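PDB 3U4F: mandelate racemase/muconate lactonizing enzyme family protein from Roseovarius nubinhibens ISM, which probably acts as a magnesium-dependent hydro-lyase of the enolase superfamily and binds magnesium ions. Local coordinates for residues A[242-256]-A[268-280]. Numbering follows the deposited sequence.
Sequences TKEVSEALDIDVTGG and MIDMRAVDVVQPD. With MG (magnesium ion), chain G.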
ATOM      1  N   THR A 242      -8.847   2.340 -18.194  1.00 10.38           N
ATOM      2  CA  THR A 242      -7.722   2.005 -19.079  1.00 10.06           C
ATOM      3  C   THR A 242      -8.133   0.967 -20.143  1.00  9.93           C
ATOM      4  O   THR A 242      -7.766   1.089 -21.302  1.00  9.30           O
ATOM      5  CB  THR A 242      -6.534   1.496 -18.243  1.00  9.85           C
ATOM      6  OG1 THR A 242      -6.201   2.505 -17.269  1.00  8.39           O
ATOM      7  CG2 THR A 242      -5.324   1.216 -19.138  1.00 11.46           C
ATOM      8  N   LYS A 243      -8.900  -0.044 -19.738  1.00 10.62           N
ATOM      9  CA  LYS A 243      -9.411  -1.037 -20.698  1.00 11.74           C
ATOM     10  C   LYS A 243     -10.264  -0.388 -21.800  1.00 12.13           C
ATOM     11  O   LYS A 243     -10.114  -0.692 -22.988  1.00 11.56           O
ATOM     12  CB  LYS A 243     -10.222  -2.086 -19.958  1.00 11.10           C
ATOM     13  CG  LYS A 243     -10.734  -3.243 -20.817  1.00 14.63           C
ATOM     14  CD  LYS A 243     -11.413  -4.267 -19.923  1.00 20.77           C
ATOM     15  CE  LYS A 243     -12.431  -5.130 -20.665  1.00 25.13           C
ATOM     16  NZ  LYS A 243     -11.711  -6.166 -21.430  1.00 25.37           N
ATOM     17  N   GLU A 244     -11.171   0.507 -21.414  1.00 12.62           N
ATOM     18  CA  GLU A 244     -11.954   1.224 -22.425  1.00 12.60           C
ATOM     19  C   GLU A 244     -11.071   1.902 -23.471  1.00 12.03           C
ATOM     20  O   GLU A 244     -11.373   1.874 -24.679  1.00 10.26           O
ATOM     21  CB  GLU A 244     -12.867   2.272 -21.785  1.00 13.89           C
ATOM     22  CG  GLU A 244     -13.972   2.706 -22.767  1.00 17.41           C
ATOM     23  CD  GLU A 244     -14.826   3.852 -22.242  1.00 21.55           C
ATOM     24  OE1 GLU A 244     -14.958   3.995 -20.993  1.00 17.41           O
ATOM     25  OE2 GLU A 244     -15.351   4.596 -23.112  1.00 20.96           O
ATOM     26  N   VAL A 245      -9.987   2.527 -23.018  1.00 10.50           N
ATOM     27  CA  VAL A 245      -9.069   3.189 -23.935  1.00 10.42           C
ATOM     28  C   VAL A 245      -8.356   2.204 -24.869  1.00 10.19           C
ATOM     29  O   VAL A 245      -8.345   2.407 -26.093  1.00 10.17           O
ATOM     30  CB  VAL A 245      -8.063   4.073 -23.175  1.00  9.94           C
ATOM     31  CG1 VAL A 245      -7.140   4.797 -24.145  1.00  8.76           C
ATOM     32  CG2 VAL A 245      -8.840   5.074 -22.281  1.00  8.89           C
ATOM     33  N   SER A 246      -7.765   1.150 -24.290  1.00 10.93           N
ATOM     34  CA  SER A 246      -7.178   0.028 -25.056  1.00 12.22           C
ATOM     35  C   SER A 246      -8.141  -0.516 -26.080  1.00 11.54           C
ATOM     36  O   SER A 246      -7.761  -0.752 -27.229  1.00 11.18           O
ATOM     37  CB  SER A 246      -6.815  -1.155 -24.130  1.00 12.41           C
ATOM     38  OG  SER A 246      -5.727  -0.749 -23.357  1.00 19.25           O
ATOM     39  N   GLU A 247      -9.382  -0.743 -25.667  1.00 12.56           N
ATOM     40  CA  GLU A 247     -10.375  -1.305 -26.610  1.00 14.60           C
ATOM     41  C   GLU A 247     -10.715  -0.382 -27.777  1.00 14.71           C
ATOM     42  O   GLU A 247     -10.981  -0.867 -28.887  1.00 15.47           O
ATOM     43  CB  GLU A 247     -11.644  -1.795 -25.889  1.00 14.52           C
ATOM     44  CG  GLU A 247     -11.430  -3.063 -25.063  1.00 20.29           C
ATOM     45  CD  GLU A 247     -12.632  -3.410 -24.177  1.00 26.42           C
ATOM     46  OE1 GLU A 247     -13.291  -2.489 -23.636  1.00 32.56           O
ATOM     47  OE2 GLU A 247     -12.927  -4.612 -24.015  1.00 31.25           O
ATOM     48  N   ALA A 248     -10.715   0.932 -27.541  1.00 14.34           N
ATOM     49  CA  ALA A 248     -11.038   1.904 -28.592  1.00 14.38           C
ATOM     50  C   ALA A 248      -9.867   2.239 -29.530  1.00 14.36           C
ATOM     51  O   ALA A 248     -10.086   2.761 -30.627  1.00 13.06           O
ATOM     52  CB  ALA A 248     -11.620   3.209 -27.977  1.00 14.40           C
ATOM     53  N   LEU A 249      -8.634   1.974 -29.104  1.00 13.10           N
ATOM     54  CA  LEU A 249      -7.453   2.392 -29.886  1.00 12.58           C
ATOM     55  C   LEU A 249      -6.664   1.235 -30.500  1.00 12.23           C
ATOM     56  O   LEU A 249      -6.610   0.157 -29.940  1.00 12.83           O
ATOM     57  CB  LEU A 249      -6.495   3.235 -29.046  1.00 12.24           C
ATOM     58  CG  LEU A 249      -7.102   4.526 -28.494  1.00 11.28           C
ATOM     59  CD1 LEU A 249      -6.116   5.193 -27.506  1.00 12.07           C
ATOM     60  CD2 LEU A 249      -7.423   5.479 -29.646  1.00  8.18           C
ATOM     61  N   ASP A 250      -6.060   1.494 -31.652  1.00 13.31           N
ATOM     62  CA  ASP A 250      -5.100   0.580 -32.250  1.00 14.02           C
ATOM     63  C   ASP A 250      -3.701   0.753 -31.650  1.00 13.36           C
ATOM     64  O   ASP A 250      -2.968  -0.229 -31.567  1.00 14.09           O
ATOM     65  CB  ASP A 250      -5.012   0.780 -33.758  1.00 14.77           C
ATOM     66  CG  ASP A 250      -6.305   0.439 -34.461  1.00 19.44           C
ATOM     67  OD1 ASP A 250      -6.919  -0.597 -34.116  1.00 23.51           O
ATOM     68  OD2 ASP A 250      -6.692   1.215 -35.349  1.00 25.71           O
ATOM     69  N   ILE A 251      -3.321   1.973 -31.274  1.00 12.34           N
ATOM     70  CA  ILE A 251      -2.003   2.202 -30.639  1.00 11.33           C
ATOM     71  C   ILE A 251      -1.926   1.361 -29.348  1.00 11.31           C
ATOM     72  O   ILE A 251      -2.939   1.200 -28.661  1.00 10.48           O
ATOM     73  CB  ILE A 251      -1.740   3.718 -30.384  1.00 11.29           C
ATOM     74  CG1 ILE A 251      -0.312   3.972 -29.834  1.00 11.34           C
ATOM     75  CG2 ILE A 251      -2.884   4.343 -29.536  1.00 11.18           C
ATOM     76  CD1 ILE A 251       0.110   5.457 -29.894  1.00 10.68           C
ATOM     77  N   ASP A 252      -0.752   0.786 -29.056  1.00 11.12           N
ATOM     78  CA  ASP A 252      -0.530   0.065 -27.798  1.00 10.34           C
ATOM     79  C   ASP A 252      -0.742   1.024 -26.637  1.00  9.79           C
ATOM     80  O   ASP A 252      -0.141   2.117 -26.605  1.00 10.22           O
ATOM     81  CB  ASP A 252       0.912  -0.471 -27.688  1.00 10.52           C
ATOM     82  CG  ASP A 252       1.152  -1.748 -28.489  1.00 13.35           C
ATOM     83  OD1 ASP A 252       0.184  -2.433 -28.891  1.00 14.10           O
ATOM     84  OD2 ASP A 252       2.339  -2.071 -28.695  1.00 13.85           O
ATOM     85  N   VAL A 253      -1.575   0.595 -25.702  1.00  9.04           N
ATOM     86  CA  VAL A 253      -1.785   1.273 -24.411  1.00  8.53           C
ATOM     87  C   VAL A 253      -1.064   0.408 -23.361  1.00  8.58           C
ATOM     88  O   VAL A 253      -1.162  -0.831 -23.364  1.00  8.51           O
ATOM     89  CB  VAL A 253      -3.293   1.419 -24.082  1.00  8.07           C
ATOM     90  CG1 VAL A 253      -3.546   1.872 -22.610  1.00  9.84           C
ATOM     91  CG2 VAL A 253      -3.983   2.388 -25.073  1.00  7.35           C
ATOM     92  N   THR A 254      -0.326   1.078 -22.482  1.00  9.17           N
ATOM     93  CA  THR A 254       0.664   0.406 -21.634  1.00  8.75           C
ATOM     94  C   THR A 254       0.500   0.926 -20.208  1.00  9.22           C
ATOM     95  O   THR A 254       0.023   2.044 -20.003  1.00  8.86           O
ATOM     96  CB  THR A 254       2.098   0.631 -22.170  1.00  9.32           C
ATOM     97  OG1 THR A 254       2.574   1.929 -21.813  1.00 10.06           O
ATOM     98  CG2 THR A 254       2.136   0.523 -23.734  1.00  9.16           C
ATOM     99  N   GLY A 255       0.840   0.103 -19.221  1.00  8.64           N
ATOM    100  CA  GLY A 255       0.863   0.614 -17.852  1.00  8.38           C
ATOM    101  C   GLY A 255       1.249  -0.442 -16.841  1.00  8.03           C
ATOM    102  O   GLY A 255       1.504  -1.602 -17.205  1.00  7.21           O
ATOM    103  N   GLY A 256       1.290  -0.007 -15.575  1.00  6.91           N
ATOM    104  CA  GLY A 256       1.459  -0.893 -14.430  1.00  7.41           C
ATOM    105  C   GLY A 256       2.586  -0.479 -13.488  1.00  6.76           C
ATOM    106  O   GLY A 256       2.828  -1.173 -12.508  1.00  6.71           O
HETATM  107  N   MSE A 268      -5.638  -7.250 -13.916  1.00 11.03           N
HETATM  108  CA  MSE A 268      -5.363  -6.358 -15.052  1.00 10.56           C
HETATM  109  C   MSE A 268      -5.060  -7.185 -16.308  1.00 10.33           C
HETATM  110  O   MSE A 268      -5.520  -6.864 -17.410  1.00  9.68           O
HETATM  111  CB  MSE A 268      -4.158  -5.472 -14.734  1.00 10.61           C
HETATM  112  CG  MSE A 268      -3.834  -4.454 -15.834  1.00 12.20           C
HETATM  113 SE   MSE A 268      -1.995  -3.774 -15.764  1.00 26.15          SE
HETATM  114  CE  MSE A 268      -1.785  -3.531 -13.797  1.00 14.98           C
ATOM    115  N   ILE A 269      -4.300  -8.259 -16.122  1.00 10.47           N
ATOM    116  CA  ILE A 269      -3.884  -9.098 -17.258  1.00 10.94           C
ATOM    117  C   ILE A 269      -5.067  -9.951 -17.756  1.00 12.05           C
ATOM    118  O   ILE A 269      -5.275 -10.070 -18.971  1.00 12.83           O
ATOM    119  CB  ILE A 269      -2.622  -9.927 -16.902  1.00 11.21           C
ATOM    120  CG1 ILE A 269      -1.407  -8.983 -16.761  1.00  9.72           C
ATOM    121  CG2 ILE A 269      -2.367 -11.054 -17.928  1.00 10.82           C
ATOM    122  CD1 ILE A 269      -0.145  -9.616 -16.170  1.00 11.51           C
ATOM    123  N   ASP A 270      -5.827 -10.525 -16.821  1.00 12.92           N
ATOM    124  CA  ASP A 270      -6.994 -11.374 -17.149  1.00 13.81           C
ATOM    125  C   ASP A 270      -8.057 -10.598 -17.950  1.00 14.33           C
ATOM    126  O   ASP A 270      -8.685 -11.148 -18.861  1.00 14.00           O
ATOM    127  CB  ASP A 270      -7.638 -11.921 -15.871  1.00 15.11           C
ATOM    128  CG  ASP A 270      -6.900 -13.138 -15.285  1.00 16.57           C
ATOM    129  OD1 ASP A 270      -5.869 -13.606 -15.841  1.00 16.94           O
ATOM    130  OD2 ASP A 270      -7.376 -13.628 -14.242  1.00 18.99           O
HETATM  131  N   MSE A 271      -8.241  -9.317 -17.640  1.00 14.22           N
HETATM  132  CA  MSE A 271      -9.202  -8.484 -18.374  1.00 15.06           C
HETATM  133  C   MSE A 271      -8.604  -7.803 -19.603  1.00 14.48           C
HETATM  134  O   MSE A 271      -9.312  -7.090 -20.317  1.00 13.26           O
HETATM  135  CB  MSE A 271      -9.811  -7.431 -17.441  1.00 17.37           C
HETATM  136  CG  MSE A 271      -8.838  -6.371 -17.069  1.00 18.60           C
HETATM  137 SE   MSE A 271      -9.453  -5.285 -15.539  1.00 37.39          SE
HETATM  138  CE  MSE A 271     -10.517  -4.141 -16.580  1.00 14.81           C
ATOM    139  N   ARG A 272      -7.308  -8.018 -19.833  1.00 13.55           N
ATOM    140  CA  ARG A 272      -6.545  -7.380 -20.925  1.00 13.63           C
ATOM    141  C   ARG A 272      -6.713  -5.881 -20.967  1.00 11.82           C
ATOM    142  O   ARG A 272      -7.087  -5.302 -21.999  1.00 11.53           O
ATOM    143  CB  ARG A 272      -6.917  -7.950 -22.294  1.00 14.77           C
ATOM    144  CG  ARG A 272      -6.120  -9.171 -22.682  1.00 20.77           C
ATOM    145  CD  ARG A 272      -6.912 -10.357 -22.308  1.00 25.29           C
ATOM    146  NE  ARG A 272      -6.322 -11.613 -22.758  1.00 28.87           N
ATOM    147  CZ  ARG A 272      -5.784 -12.521 -21.949  1.00 27.85           C
ATOM    148  NH1 ARG A 272      -5.718 -12.300 -20.638  1.00 20.73           N
ATOM    149  NH2 ARG A 272      -5.317 -13.660 -22.462  1.00 27.78           N
ATOM    150  N   ALA A 273      -6.460  -5.245 -19.836  1.00 10.32           N
ATOM    151  CA  ALA A 273      -6.695  -3.839 -19.721  1.00  9.54           C
ATOM    152  C   ALA A 273      -5.624  -3.037 -20.482  1.00  9.17           C
ATOM    153  O   ALA A 273      -5.875  -1.911 -20.883  1.00  9.37           O
ATOM    154  CB  ALA A 273      -6.717  -3.442 -18.264  1.00  9.78           C
ATOM    155  N   VAL A 274      -4.421  -3.607 -20.633  1.00  8.60           N
ATOM    156  CA  VAL A 274      -3.349  -2.960 -21.376  1.00  8.01           C
ATOM    157  C   VAL A 274      -2.768  -3.942 -22.411  1.00  8.03           C
ATOM    158  O   VAL A 274      -2.941  -5.156 -22.287  1.00  8.38           O
ATOM    159  CB  VAL A 274      -2.178  -2.432 -20.466  1.00  8.82           C
ATOM    160  CG1 VAL A 274      -2.639  -1.325 -19.524  1.00  8.92           C
ATOM    161  CG2 VAL A 274      -1.567  -3.565 -19.654  1.00  7.27           C
ATOM    162  N   ASP A 275      -2.067  -3.384 -23.396  1.00  7.25           N
ATOM    163  CA  ASP A 275      -1.397  -4.157 -24.450  1.00  8.45           C
ATOM    164  C   ASP A 275       0.026  -4.545 -24.097  1.00  8.27           C
ATOM    165  O   ASP A 275       0.530  -5.543 -24.609  1.00  8.37           O
ATOM    166  CB  ASP A 275      -1.398  -3.350 -25.741  1.00  7.53           C
ATOM    167  CG  ASP A 275      -2.816  -2.955 -26.171  1.00  8.04           C
ATOM    168  OD1 ASP A 275      -3.634  -3.869 -26.491  1.00  9.06           O
ATOM    169  OD2 ASP A 275      -3.124  -1.750 -26.110  1.00  7.82           O
ATOM    170  N   VAL A 276       0.670  -3.743 -23.246  1.00  7.63           N
ATOM    171  CA  VAL A 276       2.044  -3.992 -22.790  1.00  8.13           C
ATOM    172  C   VAL A 276       2.043  -3.749 -21.266  1.00  8.07           C
ATOM    173  O   VAL A 276       1.533  -2.729 -20.820  1.00  8.52           O
ATOM    174  CB  VAL A 276       3.015  -3.006 -23.430  1.00  7.64           C
ATOM    175  CG1 VAL A 276       4.459  -3.255 -22.948  1.00  8.48           C
ATOM    176  CG2 VAL A 276       2.975  -3.070 -24.970  1.00  9.16           C
ATOM    177  N   VAL A 277       2.613  -4.666 -20.490  1.00  7.78           N
ATOM    178  CA  VAL A 277       2.685  -4.469 -19.039  1.00  7.32           C
ATOM    179  C   VAL A 277       4.018  -3.832 -18.620  1.00  6.50           C
ATOM    180  O   VAL A 277       5.076  -4.123 -19.205  1.00  5.56           O
ATOM    181  CB  VAL A 277       2.381  -5.767 -18.245  1.00  7.89           C
ATOM    182  CG1 VAL A 277       1.008  -6.319 -18.639  1.00  7.78           C
ATOM    183  CG2 VAL A 277       3.427  -6.852 -18.497  1.00  8.74           C
ATOM    184  N   GLN A 278       3.968  -2.985 -17.595  1.00  4.95           N
ATOM    185  CA  GLN A 278       5.129  -2.178 -17.233  1.00  6.42           C
ATOM    186  C   GLN A 278       5.411  -2.200 -15.716  1.00  6.82           C
ATOM    187  O   GLN A 278       5.428  -1.172 -15.089  1.00  7.10           O
ATOM    188  CB  GLN A 278       4.949  -0.730 -17.702  1.00  6.16           C
ATOM    189  CG  GLN A 278       4.778  -0.646 -19.207  1.00  7.00           C
ATOM    190  CD  GLN A 278       4.787   0.775 -19.655  1.00 10.52           C
ATOM    191  OE1 GLN A 278       3.784   1.458 -19.515  1.00  8.82           O
ATOM    192  NE2 GLN A 278       5.922   1.243 -20.200  1.00  8.30           N
ATOM    193  N   PRO A 279       5.723  -3.372 -15.165  1.00  7.58           N
ATOM    194  CA  PRO A 279       6.145  -3.407 -13.746  1.00  7.43           C
ATOM    195  C   PRO A 279       7.444  -2.594 -13.511  1.00  7.39           C
ATOM    196  O   PRO A 279       8.246  -2.406 -14.434  1.00  6.21           O
ATOM    197  CB  PRO A 279       6.405  -4.897 -13.498  1.00  7.57           C
ATOM    198  CG  PRO A 279       6.735  -5.456 -14.857  1.00  8.86           C
ATOM    199  CD  PRO A 279       5.802  -4.695 -15.799  1.00  7.98           C
ATOM    200  N   ASP A 280       7.615  -2.077 -12.302  1.00  6.92           N
ATOM    201  CA  ASP A 280       8.894  -1.484 -11.901  1.00  6.94           C
ATOM    202  C   ASP A 280       9.419  -2.542 -10.958  1.00  7.26           C
ATOM    203  O   ASP A 280       8.728  -2.915 -10.010  1.00  7.40           O
ATOM    204  CB  ASP A 280       8.670  -0.153 -11.160  1.00  7.33           C
ATOM    205  CG  ASP A 280       9.970   0.456 -10.620  1.00  8.78           C
ATOM    206  OD1 ASP A 280      10.405   1.513 -11.113  1.00 12.37           O
ATOM    207  OD2 ASP A 280      10.552  -0.130  -9.673  1.00  9.09           O
TER
HETATM  208 MG    MG G 374      -6.326  -1.378 -28.568  1.00 14.63          MG
HETATM  209  O   HOH W   1      -4.974  -2.310 -29.967  1.00 13.44           O
HETATM  210  O   HOH W   2      -4.754  -0.401 -27.573  1.00 13.25           O
HETATM  211  O   HOH W   3      -6.048  -3.096 -27.346  1.00 12.03           O
HETATM  212  O   HOH W   4      -7.853  -2.437 -29.696  1.00 11.03           O
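Asp275 OD2 is gripped by two donors: Val253 N, 2.8 Å away on the anti lone pair of OD2 with an almost straight N-H...O angle of 176°, and a water on the magnesium ion. A second metal-bound water donates to Asp275 OD1, so the carboxylate belongs to the ion's outer shell, whereas Ser246 O and Leu249 O bind the magnesium ion directly, each at 2.1 Å. The setting is one beta-alpha-beta unit of the enolase-superfamily TIM barrel, in which strands 253-255 and 276-277 pair in parallel, Thr254 CA lying 4.8 Å from Val276 CA. Asp275 N returns a bond to Val253 O (2.7 Å), completing a two-way link between the residues, and Gln278 N reaches Gly255 O. From helix 239-248, Ser246 OG donates to Ala273 O from 37° above the carbonyl plane. Gln278 OE1 takes the Thr254 hydroxyl, OG1 to OE1 2.6 Å, while its NE2 bonds Glu231, a ligand of the other magnesium. Replacing Gln278 with a leucine would probably leave Thr254 OG1 and Glu231 without this shared amide, loosening the orientation of that metal ligand. Lys243, extended until its bend at chi4 (78°), turns NZ into the carbonyl plane of Met271, 2.8 Å from O, while its CD presses on selenomethionine Met271 CE at 3.5 Å.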